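PDB 2G8S: Glucose/sorbosone dehydrogenases from Escherichia coli K12, which belongs to the glucose/sorbosone dehydrogenase family, folds as a six-bladed beta-propeller and carries a bound calcium ion. Local coordinates for residues A[164-169]-A[211-216]; A[222-227]-A[291-296]; A[226-231]-A[259-264]; A[265-270]-A[302-307]. All blocks are in the same frame, centred on the assembly; numbering follows the deposited sequence.

Contact 1: residues A[164-169]-A[211-216]. With EDO (1,2-ethanediol), chain E.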
loop_
_atom_site.group_PDB
_atom_site.type_symbol
_atom_site.label_atom_id
_atom_site.label_comp_id
_atom_site.label_asym_id
_atom_site.label_seq_id
_atom_site.Cartn_x
_atom_site.Cartn_y
_atom_site.Cartn_z
ATOM N N GLY A 164 -6.326 10.145 6.496
ATOM C CA GLY A 164 -7.046 8.952 6.969
ATOM C C GLY A 164 -8.244 8.600 6.105
ATOM O O GLY A 164 -9.316 8.240 6.618
ATOM N N LYS A 165 -8.041 8.700 4.793
ATOM C CA LYS A 165 -9.095 8.507 3.801
ATOM C C LYS A 165 -8.648 7.460 2.807
ATOM O O LYS A 165 -7.463 7.377 2.472
ATOM C CB LYS A 165 -9.380 9.798 3.021
ATOM C CG LYS A 165 -9.852 10.985 3.848
ATOM C CD LYS A 165 -11.054 10.658 4.729
ATOM C CE LYS A 165 -11.585 11.906 5.458
ATOM N NZ LYS A 165 -10.676 12.362 6.542
ATOM N N LEU A 166 -9.610 6.677 2.332
ATOM C CA LEU A 166 -9.440 5.962 1.079
ATOM C C LEU A 166 -10.080 6.819 -0.005
ATOM O O LEU A 166 -11.267 7.124 0.078
ATOM C CB LEU A 166 -10.116 4.595 1.129
ATOM C CG LEU A 166 -10.210 3.801 -0.184
ATOM C CD1 LEU A 166 -8.824 3.398 -0.690
ATOM C CD2 LEU A 166 -11.105 2.582 0.005
ATOM N N VAL A 167 -9.290 7.187 -1.008
ATOM C CA VAL A 167 -9.766 8.026 -2.116
ATOM C C VAL A 167 -10.094 7.149 -3.326
ATOM O O VAL A 167 -9.422 6.148 -3.562
ATOM C CB VAL A 167 -8.708 9.100 -2.479
ATOM C CG1 VAL A 167 -8.853 9.572 -3.927
ATOM C CG2 VAL A 167 -8.791 10.279 -1.495
ATOM N N ARG A 168 -11.136 7.511 -4.074
ATOM C CA ARG A 168 -11.406 6.871 -5.362
ATOM C C ARG A 168 -11.447 7.930 -6.445
ATOM O O ARG A 168 -12.250 8.866 -6.373
ATOM C CB ARG A 168 -12.728 6.093 -5.369
ATOM C CG ARG A 168 -12.860 5.221 -6.623
ATOM C CD ARG A 168 -14.217 4.564 -6.772
ATOM N NE ARG A 168 -15.257 5.523 -7.133
ATOM C CZ ARG A 168 -16.320 5.255 -7.896
ATOM N NH1 ARG A 168 -16.516 4.054 -8.442
ATOM N NH2 ARG A 168 -17.196 6.216 -8.114
ATOM N N LEU A 169 -10.575 7.773 -7.433
ATOM C CA LEU A 169 -10.592 8.607 -8.635
ATOM C C LEU A 169 -10.949 7.725 -9.817
ATOM O O LEU A 169 -10.939 6.501 -9.699
ATOM C CB LEU A 169 -9.216 9.244 -8.865
ATOM C CG LEU A 169 -8.686 10.105 -7.716
ATOM C CD1 LEU A 169 -7.331 10.669 -8.072
ATOM C CD2 LEU A 169 -9.657 11.228 -7.352
ATOM N N LEU A 211 -11.986 -4.491 -3.253
ATOM C CA LEU A 211 -10.768 -3.988 -2.623
ATOM C C LEU A 211 -10.684 -4.419 -1.164
ATOM O O LEU A 211 -11.653 -4.300 -0.420
ATOM C CB LEU A 211 -10.749 -2.459 -2.691
ATOM C CG LEU A 211 -9.468 -1.781 -2.224
ATOM C CD1 LEU A 211 -8.367 -1.962 -3.251
ATOM C CD2 LEU A 211 -9.741 -0.310 -1.988
ATOM N N TRP A 212 -9.517 -4.925 -0.767
ATOM C CA TRP A 212 -9.167 -5.111 0.645
ATOM C C TRP A 212 -7.982 -4.225 0.994
ATOM O O TRP A 212 -7.103 -3.989 0.158
ATOM C CB TRP A 212 -8.777 -6.565 0.927
ATOM C CG TRP A 212 -9.921 -7.564 0.922
ATOM C CD1 TRP A 212 -11.064 -7.522 0.171
ATOM C CD2 TRP A 212 -9.982 -8.787 1.672
ATOM N NE1 TRP A 212 -11.854 -8.636 0.434
ATOM C CE2 TRP A 212 -11.206 -9.426 1.345
ATOM C CE3 TRP A 212 -9.120 -9.402 2.595
ATOM C CZ2 TRP A 212 -11.595 -10.651 1.920
ATOM C CZ3 TRP A 212 -9.502 -10.620 3.164
ATOM C CH2 TRP A 212 -10.730 -11.226 2.823
ATOM N N LEU A 213 -7.949 -3.729 2.223
ATOM C CA LEU A 213 -6.793 -2.965 2.662
ATOM C C LEU A 213 -6.376 -3.363 4.053
ATOM O O LEU A 213 -7.161 -3.970 4.799
ATOM C CB LEU A 213 -7.051 -1.462 2.594
ATOM C CG LEU A 213 -8.018 -0.717 3.498
ATOM C CD1 LEU A 213 -7.511 -0.553 4.941
ATOM C CD2 LEU A 213 -8.249 0.670 2.898
ATOM N N ASN A 214 -5.141 -3.017 4.398
ATOM C CA ASN A 214 -4.702 -3.181 5.772
ATOM C C ASN A 214 -4.139 -1.883 6.324
ATOM O O ASN A 214 -3.859 -0.931 5.576
ATOM C CB ASN A 214 -3.735 -4.377 5.939
ATOM C CG ASN A 214 -2.354 -4.116 5.362
ATOM O OD1 ASN A 214 -1.809 -3.011 5.462
ATOM N ND2 ASN A 214 -1.757 -5.156 4.803
ATOM N N GLU A 215 -4.015 -1.829 7.641
ATOM C CA GLU A 215 -3.516 -0.614 8.279
ATOM C C GLU A 215 -2.808 -0.891 9.586
ATOM O O GLU A 215 -3.122 -1.867 10.284
ATOM C CB GLU A 215 -4.621 0.438 8.472
ATOM C CG GLU A 215 -5.824 -0.006 9.243
ATOM C CD GLU A 215 -6.877 1.100 9.315
ATOM O OE1 GLU A 215 -6.602 2.114 9.987
ATOM O OE2 GLU A 215 -7.958 0.948 8.695
ATOM N N HIS A 216 -1.850 -0.024 9.909
ATOM C CA HIS A 216 -1.173 -0.088 11.193
ATOM C C HIS A 216 -2.030 0.508 12.289
ATOM O O HIS A 216 -2.552 1.619 12.153
ATOM C CB HIS A 216 0.132 0.702 11.159
ATOM C CG HIS A 216 1.200 0.063 10.341
ATOM N ND1 HIS A 216 2.423 0.660 10.119
ATOM C CD2 HIS A 216 1.226 -1.111 9.671
ATOM C CE1 HIS A 216 3.162 -0.129 9.358
ATOM N NE2 HIS A 216 2.457 -1.210 9.074
HETATM C C1 EDO E . -6.315 1.280 12.978
HETATM O O1 EDO E . -7.308 2.238 12.566
HETATM C C2 EDO E . -6.101 1.416 14.485
HETATM O O2 EDO E . -7.357 1.323 15.151
#
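L166 and L211 both carry CG opposite the backbone N (chi1 171° and -173°), which sends their branches out from facing strands to meet tip to tip. CD2 of L166 touches CD2 of L211 at 3.8 Å, and CD1 of L166 stands almost as close to that same methyl, so L211 CD2 fits against the fork of L166. L213, two residues on and on the same side of its strand, adds a looser touch: its CD2 lies 4.5 Å from L166 CD2. No hydrogen bond links the two strands; the join is purely apolar and wholly buried. Further along, E215 reaches out with its chain extended beyond CG, and its OE1 accepts a bond of 2.7 Å from O1 of a 1,2-ethanediol, probably a guest from the crystallisation liquor, while also taking the backbone N-H of R197. The leucines sit at a junction between two propeller blades, strand 165-170 belonging to one antiparallel sheet and strand 210-216 to the next. L211 leans on F144 of strand 142-147, L213 on M202 of strand 198-205, and L166 is flanked by S193 of strand 191-194 and by P227.

Contact 2: residues A[222-227]-A[291-296]. With CA (calcium ion), chain C.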
loop_
_atom_site.group_PDB
_atom_site.type_symbol
_atom_site.label_atom_id
_atom_site.label_comp_id
_atom_site.label_asym_id
_atom_site.label_seq_id
_atom_site.Cartn_x
_atom_site.Cartn_y
_atom_site.Cartn_z
ATOM N N ASP A 222 -3.589 -3.485 14.509
ATOM C CA ASP A 222 -3.518 -3.572 13.042
ATOM C C ASP A 222 -4.795 -4.226 12.528
ATOM O O ASP A 222 -5.387 -5.061 13.222
ATOM C CB ASP A 222 -2.331 -4.420 12.571
ATOM C CG ASP A 222 -0.981 -3.734 12.745
ATOM O OD1 ASP A 222 -0.875 -2.695 13.438
ATOM O OD2 ASP A 222 -0.005 -4.280 12.185
ATOM N N GLU A 223 -5.205 -3.859 11.311
ATOM C CA GLU A 223 -6.484 -4.311 10.747
ATOM C C GLU A 223 -6.387 -4.716 9.286
ATOM O O GLU A 223 -5.535 -4.216 8.549
ATOM C CB GLU A 223 -7.525 -3.185 10.816
ATOM C CG GLU A 223 -7.941 -2.751 12.214
ATOM C CD GLU A 223 -9.024 -1.677 12.180
ATOM O OE1 GLU A 223 -9.332 -1.138 11.076
ATOM O OE2 GLU A 223 -9.581 -1.370 13.262
ATOM N N ILE A 224 -7.283 -5.613 8.889
ATOM C CA ILE A 224 -7.690 -5.787 7.495
ATOM C C ILE A 224 -9.134 -5.313 7.380
ATOM O O ILE A 224 -9.994 -5.762 8.146
ATOM C CB ILE A 224 -7.644 -7.258 7.033
ATOM C CG1 ILE A 224 -6.238 -7.834 7.198
ATOM C CG2 ILE A 224 -8.111 -7.366 5.567
ATOM C CD1 ILE A 224 -6.151 -9.344 6.925
ATOM N N ASN A 225 -9.377 -4.373 6.464
ATOM C CA ASN A 225 -10.723 -3.905 6.166
ATOM C C ASN A 225 -11.125 -4.208 4.726
ATOM O O ASN A 225 -10.263 -4.331 3.833
ATOM C CB ASN A 225 -10.811 -2.393 6.403
ATOM C CG ASN A 225 -10.720 -2.041 7.867
ATOM O OD1 ASN A 225 -11.593 -2.415 8.635
ATOM N ND2 ASN A 225 -9.658 -1.342 8.264
ATOM N N ILE A 226 -12.438 -4.313 4.513
ATOM C CA ILE A 226 -13.026 -4.399 3.166
ATOM C C ILE A 226 -13.847 -3.117 2.962
ATOM O O ILE A 226 -15.040 -3.065 3.275
ATOM C CB ILE A 226 -13.906 -5.663 2.960
ATOM C CG1 ILE A 226 -13.142 -6.934 3.362
ATOM C CG2 ILE A 226 -14.415 -5.725 1.517
ATOM C CD1 ILE A 226 -14.006 -8.195 3.342
ATOM N N PRO A 227 -13.177 -2.056 2.492
ATOM C CA PRO A 227 -13.800 -0.733 2.554
ATOM C C PRO A 227 -14.968 -0.554 1.590
ATOM O O PRO A 227 -14.897 -0.976 0.435
ATOM C CB PRO A 227 -12.649 0.228 2.256
ATOM C CG PRO A 227 -11.576 -0.585 1.644
ATOM C CD PRO A 227 -11.801 -2.021 1.959
ATOM N N LEU A 291 -3.875 -15.418 1.314
ATOM C CA LEU A 291 -3.485 -14.024 1.308
ATOM C C LEU A 291 -2.183 -13.933 2.100
ATOM O O LEU A 291 -2.106 -14.424 3.233
ATOM C CB LEU A 291 -4.565 -13.184 1.987
ATOM C CG LEU A 291 -4.257 -11.731 2.350
ATOM C CD1 LEU A 291 -3.938 -10.912 1.101
ATOM C CD2 LEU A 291 -5.458 -11.157 3.102
ATOM N N PHE A 292 -1.170 -13.307 1.505
ATOM C CA PHE A 292 0.150 -13.183 2.115
ATOM C C PHE A 292 0.355 -11.732 2.471
ATOM O O PHE A 292 0.171 -10.866 1.620
ATOM C CB PHE A 292 1.239 -13.643 1.135
ATOM C CG PHE A 292 1.177 -15.110 0.829
ATOM C CD1 PHE A 292 1.918 -16.022 1.588
ATOM C CD2 PHE A 292 0.363 -15.583 -0.201
ATOM C CE1 PHE A 292 1.859 -17.379 1.335
ATOM C CE2 PHE A 292 0.297 -16.957 -0.472
ATOM C CZ PHE A 292 1.041 -17.857 0.294
ATOM N N ILE A 293 0.704 -11.474 3.732
ATOM C CA ILE A 293 0.845 -10.106 4.242
ATOM C C ILE A 293 2.214 -9.902 4.876
ATOM O O ILE A 293 2.622 -10.658 5.763
ATOM C CB ILE A 293 -0.254 -9.763 5.287
ATOM C CG1 ILE A 293 -1.645 -10.100 4.734
ATOM C CG2 ILE A 293 -0.145 -8.295 5.702
ATOM C CD1 ILE A 293 -2.801 -9.748 5.687
ATOM N N GLY A 294 2.935 -8.881 4.421
ATOM C CA GLY A 294 4.218 -8.573 5.032
ATOM C C GLY A 294 4.051 -8.084 6.460
ATOM O O GLY A 294 3.023 -7.495 6.806
ATOM N N ALA A 295 5.069 -8.329 7.284
ATOM C CA ALA A 295 5.101 -7.812 8.639
ATOM C C ALA A 295 6.434 -7.109 8.863
ATOM O O ALA A 295 7.511 -7.728 8.798
ATOM C CB ALA A 295 4.882 -8.940 9.646
ATOM N N LEU A 296 6.364 -5.800 9.095
ATOM C CA LEU A 296 7.569 -5.005 9.318
ATOM C C LEU A 296 8.193 -5.272 10.688
ATOM O O LEU A 296 9.409 -5.444 10.802
ATOM C CB LEU A 296 7.272 -3.511 9.158
ATOM C CG LEU A 296 6.936 -3.056 7.733
ATOM C CD1 LEU A 296 6.129 -1.767 7.772
ATOM C CD2 LEU A 296 8.209 -2.882 6.909
HETATM CA CA CA C . -10.898 0.473 12.159
HETATM O O HOH W 1 -12.392 -0.977 10.832
HETATM O O HOH W 2 -9.889 1.982 13.670
HETATM O O HOH W 3 -9.813 1.797 10.493
HETATM O O HOH W 4 -12.298 0.020 13.994
#
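Behind I224, which meets I293 and L291, the flat carboxylate of E223 and amide of N225 are joined close to both planes: N225 ND2 donates 2.8 Å to E223 OE1, with the acceptor 9° out of the amide plane and the donor on the anti side of the carboxylate. The carboxylate's other business is the calcium ion, gripped evenly by E223 OE1 and E223 OE2 at 2.5 Å each. Four waters and the backbone O of Y233 bring the coordination to seven oxygen atoms, and one of those waters donates 2.7 Å to N225 OD1. Toward the neighbouring blade it is I224 that makes the contact. I224 CD1 packs on I293 CD1 at 3.6 Å, the two side chains crossing obliquely, and more loosely on L291 CD2 at 4.3 Å. Strand 222-225 thus separates buried hydrocarbon from a charged metal site. E223 is held flat by its two calcium bonds, to which the N225 bond adds, and the calcium and the amide N-H would both be expected to stabilise negative charge on E223.

Contact 3: residues A[226-231]-A[259-264]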
loop_
_atom_site.group_PDB
_atom_site.type_symbol
_atom_site.label_atom_id
_atom_site.label_comp_id
_atom_site.label_asym_id
_atom_site.label_seq_id
_atom_site.Cartn_x
_atom_site.Cartn_y
_atom_site.Cartn_z
ATOM N N ILE A 226 -12.438 -4.313 4.513
ATOM C CA ILE A 226 -13.026 -4.399 3.166
ATOM C C ILE A 226 -13.847 -3.117 2.962
ATOM O O ILE A 226 -15.040 -3.065 3.275
ATOM C CB ILE A 226 -13.906 -5.663 2.960
ATOM C CG1 ILE A 226 -13.142 -6.934 3.362
ATOM C CG2 ILE A 226 -14.415 -5.725 1.517
ATOM C CD1 ILE A 226 -14.006 -8.195 3.342
ATOM N N PRO A 227 -13.177 -2.056 2.492
ATOM C CA PRO A 227 -13.800 -0.733 2.554
ATOM C C PRO A 227 -14.968 -0.554 1.590
ATOM O O PRO A 227 -14.897 -0.976 0.435
ATOM C CB PRO A 227 -12.649 0.228 2.256
ATOM C CG PRO A 227 -11.576 -0.585 1.644
ATOM C CD PRO A 227 -11.801 -2.021 1.959
ATOM N N GLN A 228 -16.026 0.072 2.093
ATOM C CA GLN A 228 -17.219 0.288 1.292
ATOM C C GLN A 228 -17.502 1.769 1.096
ATOM O O GLN A 228 -17.046 2.612 1.867
ATOM C CB GLN A 228 -18.413 -0.430 1.918
ATOM C CG GLN A 228 -18.311 -1.950 1.801
ATOM C CD GLN A 228 -19.385 -2.691 2.575
ATOM O OE1 GLN A 228 -19.780 -2.290 3.672
ATOM N NE2 GLN A 228 -19.849 -3.801 2.013
ATOM N N LYS A 229 -18.243 2.064 0.028
ATOM C CA LYS A 229 -18.587 3.422 -0.349
ATOM C C LYS A 229 -19.223 4.201 0.793
ATOM O O LYS A 229 -20.269 3.804 1.335
ATOM C CB LYS A 229 -19.547 3.394 -1.541
ATOM C CG LYS A 229 -19.950 4.761 -2.070
ATOM C CD LYS A 229 -20.907 4.606 -3.251
ATOM C CE LYS A 229 -21.247 5.964 -3.850
ATOM N NZ LYS A 229 -22.320 5.837 -4.872
ATOM N N GLY A 230 -18.577 5.315 1.146
ATOM C CA GLY A 230 -19.097 6.278 2.108
ATOM C C GLY A 230 -19.012 5.872 3.562
ATOM O O GLY A 230 -19.547 6.561 4.431
ATOM N N LYS A 231 -18.332 4.765 3.849
ATOM C CA LYS A 231 -18.345 4.212 5.210
ATOM C C LYS A 231 -17.156 4.669 6.057
ATOM O O LYS A 231 -16.095 5.019 5.530
ATOM C CB LYS A 231 -18.424 2.681 5.165
ATOM C CG LYS A 231 -19.697 2.123 4.507
ATOM C CD LYS A 231 -20.727 1.693 5.531
ATOM C CE LYS A 231 -21.950 1.065 4.870
ATOM N NZ LYS A 231 -21.722 -0.335 4.383
ATOM N N GLY A 259 -22.108 3.238 14.226
ATOM C CA GLY A 259 -21.883 4.158 13.115
ATOM C C GLY A 259 -20.545 3.959 12.425
ATOM O O GLY A 259 -20.232 4.661 11.455
ATOM N N THR A 260 -19.759 3.011 12.933
ATOM C CA THR A 260 -18.451 2.706 12.351
ATOM C C THR A 260 -18.354 1.220 12.016
ATOM O O THR A 260 -18.972 0.379 12.674
ATOM C CB THR A 260 -17.279 3.089 13.293
ATOM O OG1 THR A 260 -17.197 2.170 14.384
ATOM C CG2 THR A 260 -17.434 4.510 13.839
ATOM N N GLU A 261 -17.552 0.911 11.003
ATOM C CA GLU A 261 -17.433 -0.433 10.458
ATOM C C GLU A 261 -16.245 -1.159 11.069
ATOM O O GLU A 261 -15.144 -0.596 11.190
ATOM C CB GLU A 261 -17.212 -0.346 8.948
ATOM C CG GLU A 261 -18.419 0.144 8.182
ATOM C CD GLU A 261 -19.532 -0.883 8.222
ATOM O OE1 GLU A 261 -19.374 -1.973 7.633
ATOM O OE2 GLU A 261 -20.555 -0.611 8.861
ATOM N N GLN A 262 -16.468 -2.427 11.410
ATOM C CA GLN A 262 -15.421 -3.287 11.959
ATOM C C GLN A 262 -14.494 -3.841 10.874
ATOM O O GLN A 262 -14.906 -4.024 9.713
ATOM C CB GLN A 262 -16.046 -4.445 12.744
ATOM C CG GLN A 262 -16.561 -4.043 14.122
ATOM C CD GLN A 262 -15.435 -3.629 15.047
ATOM O OE1 GLN A 262 -14.530 -4.410 15.324
ATOM N NE2 GLN A 262 -15.469 -2.384 15.505
ATOM N N PRO A 263 -13.234 -4.128 11.250
ATOM C CA PRO A 263 -12.341 -4.838 10.331
ATOM C C PRO A 263 -12.756 -6.305 10.231
ATOM O O PRO A 263 -13.488 -6.801 11.093
ATOM C CB PRO A 263 -10.984 -4.735 11.029
ATOM C CG PRO A 263 -11.345 -4.700 12.502
ATOM C CD PRO A 263 -12.590 -3.848 12.550
ATOM N N VAL A 264 -12.313 -6.986 9.182
ATOM C CA VAL A 264 -12.552 -8.413 9.086
ATOM C C VAL A 264 -11.486 -9.217 9.829
ATOM O O VAL A 264 -11.656 -10.408 10.056
ATOM C CB VAL A 264 -12.700 -8.900 7.624
ATOM C CG1 VAL A 264 -13.889 -8.206 6.962
ATOM C CG2 VAL A 264 -11.416 -8.677 6.819
HETATM O O HOH W 5 -14.080 -4.355 6.880
HETATM O O HOH W 6 -17.652 -2.236 5.689
#
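I226 and V264, K231 and E261 face each other across two irregular segments that run in opposite directions, with I226 CA 7.2 Å from V264 CA. They are the two ends of a long loop excursion of a beta-propeller blade, between strands 222-225 and 265-267. The first segment folds into a type II beta turn from Q228 to K231, with K231 N bonded to Q228 O and G230 at the positive phi (76°) of its third position. No direct hydrogen bond spans the segments; a water does so instead, accepting from I226 N at 2.9 Å and donating to Q262 O at 3.0 Å. Beside it the I226 side chain crosses V264 at about a right angle, CD1 resting on V264 CG1 at 3.6 Å. At the other end the bent K231 lays its aliphatic middle over the stem of E261, K231 CD lying 3.8 Å from E261 CG. Their charges are less intimate: K231 NZ is 4.3 Å from E261 OE1, too far for a salt bridge, although the attraction should still favour the pairing. In the conformers described, K231 NZ instead makes a weak bond to Q228 OE1. The Q228 and E261 side chains cross at about a right angle, though their amide and carboxylate planes are just 29° apart, and a second water lies near both, its oxygen 2.6 Å from E261 OE1.

Contact 4: residues A[265-270]-A[302-307]. With EDO (1,2-ethanediol), chain N.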
loop_
_atom_site.group_PDB
_atom_site.type_symbol
_atom_site.label_atom_id
_atom_site.label_comp_id
_atom_site.label_asym_id
_atom_site.label_seq_id
_atom_site.Cartn_x
_atom_site.Cartn_y
_atom_site.Cartn_z
ATOM N N PHE A 265 -10.386 -8.560 10.194
ATOM C CA PHE A 265 -9.355 -9.165 11.032
ATOM C C PHE A 265 -8.619 -8.065 11.767
ATOM O O PHE A 265 -8.413 -6.978 11.230
ATOM C CB PHE A 265 -8.362 -9.968 10.172
ATOM C CG PHE A 265 -7.606 -11.015 10.938
ATOM C CD1 PHE A 265 -8.124 -12.301 11.056
ATOM C CD2 PHE A 265 -6.395 -10.716 11.565
ATOM C CE1 PHE A 265 -7.444 -13.279 11.782
ATOM C CE2 PHE A 265 -5.707 -11.691 12.297
ATOM C CZ PHE A 265 -6.230 -12.971 12.404
ATOM N N TYR A 266 -8.232 -8.339 13.005
ATOM C CA TYR A 266 -7.359 -7.422 13.723
ATOM C C TYR A 266 -6.349 -8.200 14.552
ATOM O O TYR A 266 -6.568 -9.379 14.882
ATOM C CB TYR A 266 -8.144 -6.423 14.594
ATOM C CG TYR A 266 -9.059 -7.092 15.596
ATOM C CD1 TYR A 266 -8.607 -7.429 16.876
ATOM C CD2 TYR A 266 -10.378 -7.410 15.248
ATOM C CE1 TYR A 266 -9.457 -8.065 17.787
ATOM C CE2 TYR A 266 -11.226 -8.039 16.139
ATOM C CZ TYR A 266 -10.762 -8.364 17.403
ATOM O OH TYR A 266 -11.620 -8.994 18.270
ATOM N N TRP A 267 -5.233 -7.542 14.850
ATOM C CA TRP A 267 -4.208 -8.107 15.718
ATOM C C TRP A 267 -4.024 -7.183 16.905
ATOM O O TRP A 267 -3.628 -6.025 16.733
ATOM C CB TRP A 267 -2.859 -8.192 14.999
ATOM C CG TRP A 267 -2.753 -9.138 13.834
ATOM C CD1 TRP A 267 -2.218 -10.401 13.850
ATOM C CD2 TRP A 267 -3.107 -8.874 12.470
ATOM N NE1 TRP A 267 -2.244 -10.947 12.588
ATOM C CE2 TRP A 267 -2.780 -10.029 11.719
ATOM C CE3 TRP A 267 -3.667 -7.771 11.805
ATOM C CZ2 TRP A 267 -3.009 -10.116 10.338
ATOM C CZ3 TRP A 267 -3.898 -7.860 10.425
ATOM C CH2 TRP A 267 -3.562 -9.023 9.712
ATOM N N LYS A 268 -4.295 -7.670 18.110
ATOM C CA LYS A 268 -3.958 -6.891 19.299
ATOM C C LYS A 268 -2.456 -6.784 19.552
ATOM O O LYS A 268 -2.002 -5.871 20.246
ATOM C CB LYS A 268 -4.689 -7.431 20.524
ATOM C CG LYS A 268 -6.163 -7.061 20.552
ATOM C CD LYS A 268 -6.729 -7.445 21.887
ATOM C CE LYS A 268 -8.195 -7.136 21.997
ATOM N NZ LYS A 268 -8.561 -7.351 23.437
ATOM N N ASP A 269 -1.691 -7.719 19.004
ATOM C CA ASP A 269 -0.236 -7.619 18.950
ATOM C C ASP A 269 0.139 -7.335 17.503
ATOM O O ASP A 269 0.106 -8.233 16.655
ATOM C CB ASP A 269 0.403 -8.931 19.410
ATOM C CG ASP A 269 0.331 -9.115 20.911
ATOM O OD1 ASP A 269 0.751 -8.191 21.641
ATOM O OD2 ASP A 269 -0.127 -10.184 21.365
ATOM N N SER A 270 0.476 -6.083 17.221
ATOM C CA SER A 270 0.670 -5.631 15.833
ATOM C C SER A 270 1.884 -6.255 15.133
ATOM O O SER A 270 3.001 -6.127 15.620
ATOM C CB SER A 270 0.817 -4.114 15.789
ATOM O OG SER A 270 -0.420 -3.478 16.071
ATOM N N ILE A 302 2.902 -13.115 6.859
ATOM C CA ILE A 302 1.748 -13.795 7.410
ATOM C C ILE A 302 1.020 -14.525 6.293
ATOM O O ILE A 302 0.697 -13.929 5.261
ATOM C CB ILE A 302 0.788 -12.802 8.088
ATOM C CG1 ILE A 302 1.555 -11.805 8.976
ATOM C CG2 ILE A 302 -0.253 -13.557 8.909
ATOM C CD1 ILE A 302 0.670 -10.666 9.469
ATOM N N VAL A 303 0.754 -15.814 6.506
ATOM C CA VAL A 303 0.023 -16.621 5.539
ATOM C C VAL A 303 -1.391 -16.793 6.069
ATOM O O VAL A 303 -1.576 -17.295 7.182
ATOM C CB VAL A 303 0.656 -18.008 5.348
ATOM C CG1 VAL A 303 -0.060 -18.755 4.229
ATOM C CG2 VAL A 303 2.130 -17.865 5.033
HETATM N N MSE A 304 -2.376 -16.366 5.281
HETATM C CA MSE A 304 -3.759 -16.419 5.737
HETATM C C MSE A 304 -4.645 -17.157 4.761
HETATM O O MSE A 304 -4.404 -17.139 3.554
HETATM C CB MSE A 304 -4.296 -15.010 5.968
HETATM C CG MSE A 304 -3.366 -14.151 6.803
HETATM SE SE MSE A 304 -4.129 -12.509 7.316
HETATM C CE MSE A 304 -5.219 -13.190 8.819
ATOM N N SER A 305 -5.664 -17.827 5.305
ATOM C CA SER A 305 -6.666 -18.520 4.499
ATOM C C SER A 305 -7.808 -17.546 4.233
ATOM O O SER A 305 -8.354 -16.956 5.175
ATOM C CB SER A 305 -7.211 -19.735 5.259
ATOM O OG SER A 305 -6.264 -20.783 5.293
ATOM N N VAL A 306 -8.151 -17.360 2.959
ATOM C CA VAL A 306 -9.235 -16.460 2.585
ATOM C C VAL A 306 -10.495 -17.291 2.354
ATOM O O VAL A 306 -10.462 -18.277 1.614
ATOM C CB VAL A 306 -8.906 -15.669 1.296
ATOM C CG1 VAL A 306 -10.065 -14.724 0.917
ATOM C CG2 VAL A 306 -7.625 -14.874 1.481
ATOM N N ASN A 307 -11.588 -16.882 2.993
ATOM C CA ASN A 307 -12.833 -17.646 3.001
ATOM C C ASN A 307 -13.985 -16.668 2.771
ATOM O O ASN A 307 -14.603 -16.190 3.726
ATOM C CB ASN A 307 -12.960 -18.371 4.354
ATOM C CG ASN A 307 -14.249 -19.174 4.495
ATOM O OD1 ASN A 307 -14.839 -19.624 3.511
ATOM N ND2 ASN A 307 -14.678 -19.374 5.744
HETATM C C1 EDO N . -2.885 -3.818 22.750
HETATM O O1 EDO N . -2.727 -5.086 23.403
HETATM C C2 EDO N . -4.049 -3.884 21.768
HETATM O O2 EDO N . -5.288 -3.726 22.473
#
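M304, modelled as selenomethionine and in one of two conformers, drives its terminal methyl into the middle of the F265 ring. CE stands 3.5 Å from the F265 ring centroid and only 4° off the ring normal, so all six ring carbons lie at nearly equal distance: a CH-pi contact of a knob on a flat floor. The bend at chi3 (80°) aims CE at the face, with SE higher above it, 5.2 Å from that same centroid. The selenium also serves W267, lying at the edge of the indole with SE 4.0 Å from CZ2, so M304 makes Met-aromatic contacts with both rings. I302 packs against the indole too: it slides past in the opposite direction, its CD1 meeting W267 CZ2 at 3.8 Å. F265 turns its edge to the indole, CE2 standing over one face of W267 toward the rim. Beyond the strand, K268 O has a weak bond of 3.3 Å from O1 of a 1,2-ethanediol. Strands 265-267 and 302-307 run nearly antiparallel, at 156°, but their axes come no closer than 12.1 Å: these are facing strands of adjacent propeller blades. I224 of strand 222-225 backs F265, W267 and M304, and strand 310-317 also contributes, V311 touching F265 and M304 while E313 accepts from W267 NE1.

Contacts 1, 2 and 4 join the sheet holding strands 210-216, 222-225 and 265-267 to its two neighbouring blades, contact 1 to one and contacts 2 and 4 to the other. Contact 3 instead ties together the ends of the long loop joining strands 222-225 and 265-267 of that blade, and it shares I226 and P227 with contact 2. Contacts 2 and 4 are the closest by centres, about 7 Å apart, with a probable hydrogen bond of 2.7 Å between I302 N and I293 O. Contacts 1 and 2 have centres about 11 Å apart, and E215 N lies 3.0 Å from E223 O between them. The calcium ion is bound in contact 2, the nearest side-chain atoms of E261 and L213 about 7 and 8 Å from it.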